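Local coordinates for enolase (alpha proteobacterium BAL199, PDB 3UGV), which probably catalyses a magnesium-dependent reaction of the enolase superfamily, its particular substrate not being established, at residues T27-L39 with L90-L102. Sequence-based numbering, arbitrary orientation.
Sequences TLTFRKLTARPVL and LHDMSDMLAGQPL
Leu97 CB stands over one face of the Phe30 ring, offset toward the rim, 3.7 Å from the ring centroid and 25° off its normal, a CH-pi contact; near the rim of the opposite face is the backbone N of Lys32. Leu102 CD2 meets the ring edge in plane, 3.6 Å from Phe30 CD2. In Phe30, CG anti to the backbone N (chi1 -177°) carries the ring to the last turn of the helix, where CE1 nears Ser94 O. Replacing Phe30 by an alanine removes the ring, which is likely to open a gap beside Leu97 CB and Leu102 CD2, leaving both without their apolar partner. The His91 ring presents its edge to the strand, NE2 accepting a hydrogen bond from Ala35 N at a long 3.3 Å with the donor close to the ring plane. Strand 30-39 and helix 90-97 run antiparallel (175°) with axes 7.3 Å apart, the helix covering one side of the three-stranded antiparallel sheet in the N-terminal capping domain of the mandelate racemase/muconate lactonizing family. Ser94 OG accepts a hydrogen bond from Leu33 N (2.9 Å); Leu33 CD2 meanwhile packs on Leu90 CB. The backbones of Arg31 and Lys32 both pair with Glu64 of strand 52-65, a classic beta bulge. Past the helix, a type II turn from Leu97 to Gln100 lets Gly99 N donate to Phe30 O and Phe30 N to Gln100 O, both hydrogen bonds 2.9 Å, while Leu102 N donates one to Leu28 O (3.0 Å).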
ATOM      1  N   THR F  27     -15.216  47.129 -18.321  1.00 68.56           N
ATOM      2  CA  THR F  27     -14.599  46.938 -17.004  1.00 75.66           C
ATOM      3  C   THR F  27     -15.616  46.898 -15.854  1.00 71.48           C
ATOM      4  O   THR F  27     -16.638  47.589 -15.881  1.00 69.87           O
ATOM      5  CB  THR F  27     -13.521  48.016 -16.698  1.00 85.28           C
ATOM      6  OG1 THR F  27     -14.150  49.268 -16.388  1.00 78.34           O
ATOM      7  CG2 THR F  27     -12.569  48.186 -17.882  1.00 84.47           C
ATOM      8  N   LEU F  28     -15.315  46.090 -14.840  1.00 63.68           N
ATOM      9  CA  LEU F  28     -16.219  45.873 -13.716  1.00 52.47           C
ATOM     10  C   LEU F  28     -15.442  46.051 -12.412  1.00 48.78           C
ATOM     11  O   LEU F  28     -14.391  45.436 -12.218  1.00 45.78           O
ATOM     12  CB  LEU F  28     -16.807  44.464 -13.799  1.00 53.20           C
ATOM     13  CG  LEU F  28     -18.029  44.158 -12.938  1.00 54.25           C
ATOM     14  CD1 LEU F  28     -19.179  45.062 -13.340  1.00 49.30           C
ATOM     15  CD2 LEU F  28     -18.420  42.687 -13.065  1.00 50.58           C
ATOM     16  N   THR F  29     -15.951  46.895 -11.521  1.00 46.12           N
ATOM     17  CA  THR F  29     -15.177  47.314 -10.352  1.00 43.58           C
ATOM     18  C   THR F  29     -15.968  47.320  -9.045  1.00 43.12           C
ATOM     19  O   THR F  29     -17.060  47.881  -8.958  1.00 47.39           O
ATOM     20  CB  THR F  29     -14.546  48.713 -10.575  1.00 56.61           C
ATOM     21  OG1 THR F  29     -13.588  48.642 -11.639  1.00 58.05           O
ATOM     22  CG2 THR F  29     -13.844  49.187  -9.320  1.00 53.77           C
ATOM     23  N   PHE F  30     -15.377  46.710  -8.027  1.00 42.66           N
ATOM     24  CA  PHE F  30     -15.987  46.556  -6.712  1.00 41.77           C
ATOM     25  C   PHE F  30     -16.041  47.883  -5.940  1.00 48.89           C
ATOM     26  O   PHE F  30     -15.010  48.513  -5.705  1.00 51.55           O
ATOM     27  CB  PHE F  30     -15.164  45.520  -5.943  1.00 39.06           C
ATOM     28  CG  PHE F  30     -15.698  45.175  -4.581  1.00 36.13           C
ATOM     29  CD1 PHE F  30     -15.351  45.931  -3.469  1.00 40.62           C
ATOM     30  CD2 PHE F  30     -16.498  44.063  -4.402  1.00 42.13           C
ATOM     31  CE1 PHE F  30     -15.826  45.601  -2.207  1.00 44.72           C
ATOM     32  CE2 PHE F  30     -16.973  43.721  -3.139  1.00 48.04           C
ATOM     33  CZ  PHE F  30     -16.639  44.493  -2.043  1.00 48.77           C
ATOM     34  N   ARG F  31     -17.241  48.305  -5.546  1.00 48.04           N
ATOM     35  CA  ARG F  31     -17.379  49.465  -4.665  1.00 49.49           C
ATOM     36  C   ARG F  31     -17.549  49.081  -3.190  1.00 52.75           C
ATOM     37  O   ARG F  31     -16.746  49.473  -2.341  1.00 55.85           O
ATOM     38  CB  ARG F  31     -18.536  50.369  -5.098  1.00 51.33           C
ATOM     39  CG  ARG F  31     -18.741  51.558  -4.155  1.00 57.32           C
ATOM     40  CD  ARG F  31     -20.049  52.287  -4.408  1.00 62.95           C
ATOM     41  NE  ARG F  31     -19.962  53.161  -5.570  1.00 76.17           N
ATOM     42  CZ  ARG F  31     -20.953  53.353  -6.434  1.00 83.76           C
ATOM     43  NH1 ARG F  31     -22.114  52.724  -6.269  1.00 80.08           N
ATOM     44  NH2 ARG F  31     -20.780  54.170  -7.466  1.00 86.71           N
ATOM     45  N   LYS F  32     -18.601  48.332  -2.881  1.00 54.92           N
ATOM     46  CA  LYS F  32     -18.826  47.883  -1.509  1.00 52.42           C
ATOM     47  C   LYS F  32     -19.777  46.685  -1.382  1.00 55.59           C
ATOM     48  O   LYS F  32     -20.512  46.344  -2.315  1.00 57.48           O
ATOM     49  CB  LYS F  32     -19.322  49.038  -0.636  1.00 53.02           C
ATOM     50  CG  LYS F  32     -20.683  49.576  -1.014  1.00 62.30           C
ATOM     51  CD  LYS F  32     -21.339  50.236   0.195  1.00 77.88           C
ATOM     52  CE  LYS F  32     -22.601  51.000  -0.189  1.00 83.20           C
ATOM     53  NZ  LYS F  32     -23.407  51.356   1.014  1.00 86.68           N
ATOM     54  N   LEU F  33     -19.750  46.053  -0.213  1.00 48.82           N
ATOM     55  CA  LEU F  33     -20.608  44.911   0.068  1.00 45.44           C
ATOM     56  C   LEU F  33     -21.394  45.169   1.349  1.00 46.55           C
ATOM     57  O   LEU F  33     -20.836  45.609   2.354  1.00 48.08           O
ATOM     58  CB  LEU F  33     -19.766  43.635   0.184  1.00 45.98           C
ATOM     59  CG  LEU F  33     -20.385  42.372   0.783  1.00 49.00           C
ATOM     60  CD1 LEU F  33     -19.643  41.142   0.313  1.00 47.27           C
ATOM     61  CD2 LEU F  33     -20.382  42.440   2.295  1.00 58.29           C
ATOM     62  N   THR F  34     -22.695  44.916   1.309  1.00 46.45           N
ATOM     63  CA  THR F  34     -23.516  45.063   2.504  1.00 51.72           C
ATOM     64  C   THR F  34     -24.081  43.718   2.950  1.00 51.02           C
ATOM     65  O   THR F  34     -24.612  42.957   2.143  1.00 55.01           O
ATOM     66  CB  THR F  34     -24.661  46.055   2.292  1.00 52.91           C
ATOM     67  OG1 THR F  34     -24.120  47.346   1.998  1.00 59.90           O
ATOM     68  CG2 THR F  34     -25.498  46.150   3.542  1.00 53.13           C
ATOM     69  N   ALA F  35     -23.946  43.434   4.242  1.00 47.47           N
ATOM     70  CA  ALA F  35     -24.440  42.193   4.819  1.00 45.04           C
ATOM     71  C   ALA F  35     -25.477  42.479   5.896  1.00 48.58           C
ATOM     72  O   ALA F  35     -25.214  43.224   6.846  1.00 47.79           O
ATOM     73  CB  ALA F  35     -23.291  41.376   5.391  1.00 40.51           C
ATOM     74  N   ARG F  36     -26.653  41.879   5.734  1.00 43.90           N
ATOM     75  CA  ARG F  36     -27.773  42.091   6.639  1.00 42.14           C
ATOM     76  C   ARG F  36     -28.241  40.771   7.230  1.00 45.39           C
ATOM     77  O   ARG F  36     -28.695  39.891   6.509  1.00 51.26           O
ATOM     78  CB  ARG F  36     -28.934  42.752   5.893  1.00 39.34           C
ATOM     79  CG  ARG F  36     -28.630  44.160   5.413  1.00 48.64           C
ATOM     80  CD  ARG F  36     -29.824  44.769   4.711  1.00 49.97           C
ATOM     81  NE  ARG F  36     -30.014  44.224   3.371  1.00 49.37           N
ATOM     82  CZ  ARG F  36     -31.168  44.257   2.713  1.00 52.94           C
ATOM     83  NH1 ARG F  36     -32.239  44.799   3.280  1.00 55.95           N
ATOM     84  NH2 ARG F  36     -31.258  43.743   1.492  1.00 53.90           N
ATOM     85  N   PRO F  37     -28.140  40.630   8.554  1.00 41.36           N
ATOM     86  CA  PRO F  37     -28.573  39.386   9.190  1.00 39.70           C
ATOM     87  C   PRO F  37     -30.087  39.353   9.379  1.00 41.85           C
ATOM     88  O   PRO F  37     -30.676  40.349   9.789  1.00 47.72           O
ATOM     89  CB  PRO F  37     -27.872  39.441  10.550  1.00 37.14           C
ATOM     90  CG  PRO F  37     -27.792  40.901  10.853  1.00 44.13           C
ATOM     91  CD  PRO F  37     -27.595  41.593   9.527  1.00 42.18           C
ATOM     92  N   VAL F  38     -30.716  38.230   9.059  1.00 36.34           N
ATOM     93  CA  VAL F  38     -32.118  38.059   9.397  1.00 38.15           C
ATOM     94  C   VAL F  38     -32.334  36.702  10.047  1.00 39.31           C
ATOM     95  O   VAL F  38     -31.436  35.866  10.062  1.00 40.36           O
ATOM     96  CB  VAL F  38     -33.056  38.245   8.184  1.00 39.98           C
ATOM     97  CG1 VAL F  38     -32.564  39.387   7.317  1.00 45.56           C
ATOM     98  CG2 VAL F  38     -33.151  36.984   7.385  1.00 35.97           C
ATOM     99  N   LEU F  39     -33.522  36.503  10.607  1.00 36.90           N
ATOM    100  CA  LEU F  39     -33.836  35.285  11.326  1.00 39.75           C
ATOM    101  C   LEU F  39     -35.275  34.934  11.028  1.00 42.84           C
ATOM    102  O   LEU F  39     -36.185  35.685  11.377  1.00 43.33           O
ATOM    103  CB  LEU F  39     -33.636  35.474  12.836  1.00 39.29           C
ATOM    104  CG  LEU F  39     -33.575  34.191  13.678  1.00 47.33           C
ATOM    105  CD1 LEU F  39     -32.242  33.478  13.479  1.00 43.07           C
ATOM    106  CD2 LEU F  39     -33.805  34.462  15.162  1.00 44.21           C
ATOM    107  N   LEU F  90     -17.397  40.151   6.917  1.00 42.23           N
ATOM    108  CA  LEU F  90     -17.810  40.505   5.566  1.00 42.00           C
ATOM    109  C   LEU F  90     -17.539  41.979   5.276  1.00 42.86           C
ATOM    110  O   LEU F  90     -17.074  42.321   4.195  1.00 40.03           O
ATOM    111  CB  LEU F  90     -19.288  40.178   5.345  1.00 33.94           C
ATOM    112  CG  LEU F  90     -19.593  38.693   5.174  1.00 42.61           C
ATOM    113  CD1 LEU F  90     -21.088  38.452   5.159  1.00 36.21           C
ATOM    114  CD2 LEU F  90     -18.940  38.159   3.914  1.00 43.13           C
ATOM    115  N   HIS F  91     -17.820  42.844   6.244  1.00 46.13           N
ATOM    116  CA  HIS F  91     -17.590  44.274   6.062  1.00 51.21           C
ATOM    117  C   HIS F  91     -16.097  44.596   6.020  1.00 53.32           C
ATOM    118  O   HIS F  91     -15.674  45.544   5.355  1.00 55.88           O
ATOM    119  CB  HIS F  91     -18.318  45.087   7.135  1.00 53.70           C
ATOM    120  CG  HIS F  91     -19.810  45.092   6.974  1.00 63.72           C
ATOM    121  ND1 HIS F  91     -20.667  45.536   7.961  1.00 72.74           N
ATOM    122  CD2 HIS F  91     -20.597  44.715   5.937  1.00 66.33           C
ATOM    123  CE1 HIS F  91     -21.916  45.427   7.539  1.00 75.38           C
ATOM    124  NE2 HIS F  91     -21.901  44.933   6.314  1.00 70.98           N
ATOM    125  N   ASP F  92     -15.301  43.788   6.712  1.00 49.11           N
ATOM    126  CA  ASP F  92     -13.850  43.928   6.678  1.00 47.02           C
ATOM    127  C   ASP F  92     -13.291  43.548   5.313  1.00 47.60           C
ATOM    128  O   ASP F  92     -12.279  44.096   4.879  1.00 42.51           O
ATOM    129  CB  ASP F  92     -13.193  43.063   7.754  1.00 53.49           C
ATOM    130  CG  ASP F  92     -12.874  43.839   9.015  1.00 58.37           C
ATOM    131  OD1 ASP F  92     -12.710  45.077   8.926  1.00 66.42           O
ATOM    132  OD2 ASP F  92     -12.774  43.204  10.092  1.00 50.12           O
ATOM    133  N   MET F  93     -13.929  42.590   4.647  1.00 52.94           N
ATOM    134  CA  MET F  93     -13.503  42.210   3.303  1.00 47.79           C
ATOM    135  C   MET F  93     -13.923  43.300   2.333  1.00 48.09           C
ATOM    136  O   MET F  93     -13.207  43.617   1.382  1.00 49.62           O
ATOM    137  CB  MET F  93     -14.085  40.856   2.889  1.00 33.74           C
ATOM    138  CG  MET F  93     -13.331  39.666   3.452  1.00 32.17           C
ATOM    139  SD  MET F  93     -14.258  38.109   3.350  1.00 51.67           S
ATOM    140  CE  MET F  93     -13.104  36.967   4.117  1.00 46.02           C
ATOM    141  N   SER F  94     -15.088  43.883   2.591  1.00 44.30           N
ATOM    142  CA  SER F  94     -15.564  44.993   1.784  1.00 47.42           C
ATOM    143  C   SER F  94     -14.544  46.144   1.794  1.00 55.38           C
ATOM    144  O   SER F  94     -14.154  46.642   0.733  1.00 61.43           O
ATOM    145  CB  SER F  94     -16.939  45.459   2.269  1.00 40.85           C
ATOM    146  OG  SER F  94     -17.458  46.488   1.436  1.00 47.80           O
ATOM    147  N   ASP F  95     -14.104  46.556   2.987  1.00 53.97           N
ATOM    148  CA  ASP F  95     -13.084  47.610   3.106  1.00 52.93           C
ATOM    149  C   ASP F  95     -11.833  47.251   2.314  1.00 49.59           C
ATOM    150  O   ASP F  95     -11.273  48.077   1.597  1.00 51.98           O
ATOM    151  CB  ASP F  95     -12.696  47.850   4.569  1.00 55.80           C
ATOM    152  CG  ASP F  95     -13.809  48.503   5.376  1.00 63.86           C
ATOM    153  OD1 ASP F  95     -14.717  49.113   4.766  1.00 63.53           O
ATOM    154  OD2 ASP F  95     -13.768  48.410   6.625  1.00 65.66           O
ATOM    155  N   MET F  96     -11.406  46.000   2.451  1.00 45.55           N
ATOM    156  CA  MET F  96     -10.186  45.514   1.824  1.00 46.59           C
ATOM    157  C   MET F  96     -10.306  45.418   0.299  1.00 43.98           C
ATOM    158  O   MET F  96      -9.299  45.460  -0.414  1.00 44.70           O
ATOM    159  CB  MET F  96      -9.821  44.148   2.413  1.00 47.66           C
ATOM    160  CG  MET F  96      -8.487  43.593   1.946  1.00 60.63           C
ATOM    161  SD  MET F  96      -8.447  41.785   1.898  1.00 84.28           S
ATOM    162  CE  MET F  96      -9.102  41.481   0.262  1.00 72.97           C
ATOM    163  N   LEU F  97     -11.535  45.298  -0.193  1.00 40.73           N
ATOM    164  CA  LEU F  97     -11.777  45.045  -1.616  1.00 43.20           C
ATOM    165  C   LEU F  97     -12.136  46.295  -2.417  1.00 45.24           C
ATOM    166  O   LEU F  97     -12.053  46.283  -3.643  1.00 37.53           O
ATOM    167  CB  LEU F  97     -12.874  43.988  -1.805  1.00 37.53           C
ATOM    168  CG  LEU F  97     -12.505  42.533  -1.504  1.00 37.15           C
ATOM    169  CD1 LEU F  97     -13.732  41.630  -1.563  1.00 29.39           C
ATOM    170  CD2 LEU F  97     -11.434  42.054  -2.466  1.00 31.51           C
ATOM    171  N   ALA F  98     -12.547  47.359  -1.730  1.00 48.27           N
ATOM    172  CA  ALA F  98     -12.936  48.602  -2.402  1.00 48.00           C
ATOM    173  C   ALA F  98     -11.918  49.042  -3.451  1.00 46.70           C
ATOM    174  O   ALA F  98     -10.718  49.092  -3.180  1.00 54.45           O
ATOM    175  CB  ALA F  98     -13.141  49.708  -1.390  1.00 45.52           C
ATOM    176  N   GLY F  99     -12.405  49.359  -4.646  1.00 40.01           N
ATOM    177  CA  GLY F  99     -11.556  49.889  -5.698  1.00 41.38           C
ATOM    178  C   GLY F  99     -10.979  48.820  -6.601  1.00 45.44           C
ATOM    179  O   GLY F  99     -10.415  49.116  -7.657  1.00 51.93           O
ATOM    180  N   GLN F 100     -11.134  47.568  -6.196  1.00 43.63           N
ATOM    181  CA  GLN F 100     -10.507  46.463  -6.911  1.00 45.40           C
ATOM    182  C   GLN F 100     -11.403  45.856  -7.975  1.00 36.61           C
ATOM    183  O   GLN F 100     -12.623  45.967  -7.914  1.00 36.37           O
ATOM    184  CB  GLN F 100     -10.035  45.394  -5.931  1.00 47.30           C
ATOM    185  CG  GLN F 100      -8.526  45.357  -5.798  1.00 66.00           C
ATOM    186  CD  GLN F 100      -8.069  45.330  -4.355  1.00 74.53           C
ATOM    187  OE1 GLN F 100      -7.671  44.283  -3.838  1.00 77.19           O
ATOM    188  NE2 GLN F 100      -8.117  46.486  -3.698  1.00 74.55           N
ATOM    189  N   PRO F 101     -10.792  45.215  -8.972  1.00 37.22           N
ATOM    190  CA  PRO F 101     -11.608  44.618 -10.031  1.00 38.07           C
ATOM    191  C   PRO F 101     -12.592  43.612  -9.439  1.00 43.77           C
ATOM    192  O   PRO F 101     -12.258  42.902  -8.497  1.00 37.59           O
ATOM    193  CB  PRO F 101     -10.573  43.925 -10.923  1.00 37.15           C
ATOM    194  CG  PRO F 101      -9.288  44.693 -10.670  1.00 34.65           C
ATOM    195  CD  PRO F 101      -9.346  45.060  -9.210  1.00 34.06           C
ATOM    196  N   LEU F 102     -13.810  43.586  -9.962  1.00 45.27           N
ATOM    197  CA  LEU F 102     -14.809  42.626  -9.529  1.00 39.47           C
ATOM    198  C   LEU F 102     -14.543  41.320 -10.272  1.00 42.56           C
ATOM    199  O   LEU F 102     -15.237  40.992 -11.236  1.00 45.82           O
ATOM    200  CB  LEU F 102     -16.210  43.153  -9.842  1.00 38.93           C
ATOM    201  CG  LEU F 102     -17.432  42.633  -9.082  1.00 35.85           C
ATOM    202  CD1 LEU F 102     -17.873  41.299  -9.620  1.00 40.28           C
ATOM    203  CD2 LEU F 102     -17.167  42.578  -7.582  1.00 38.88           C
TER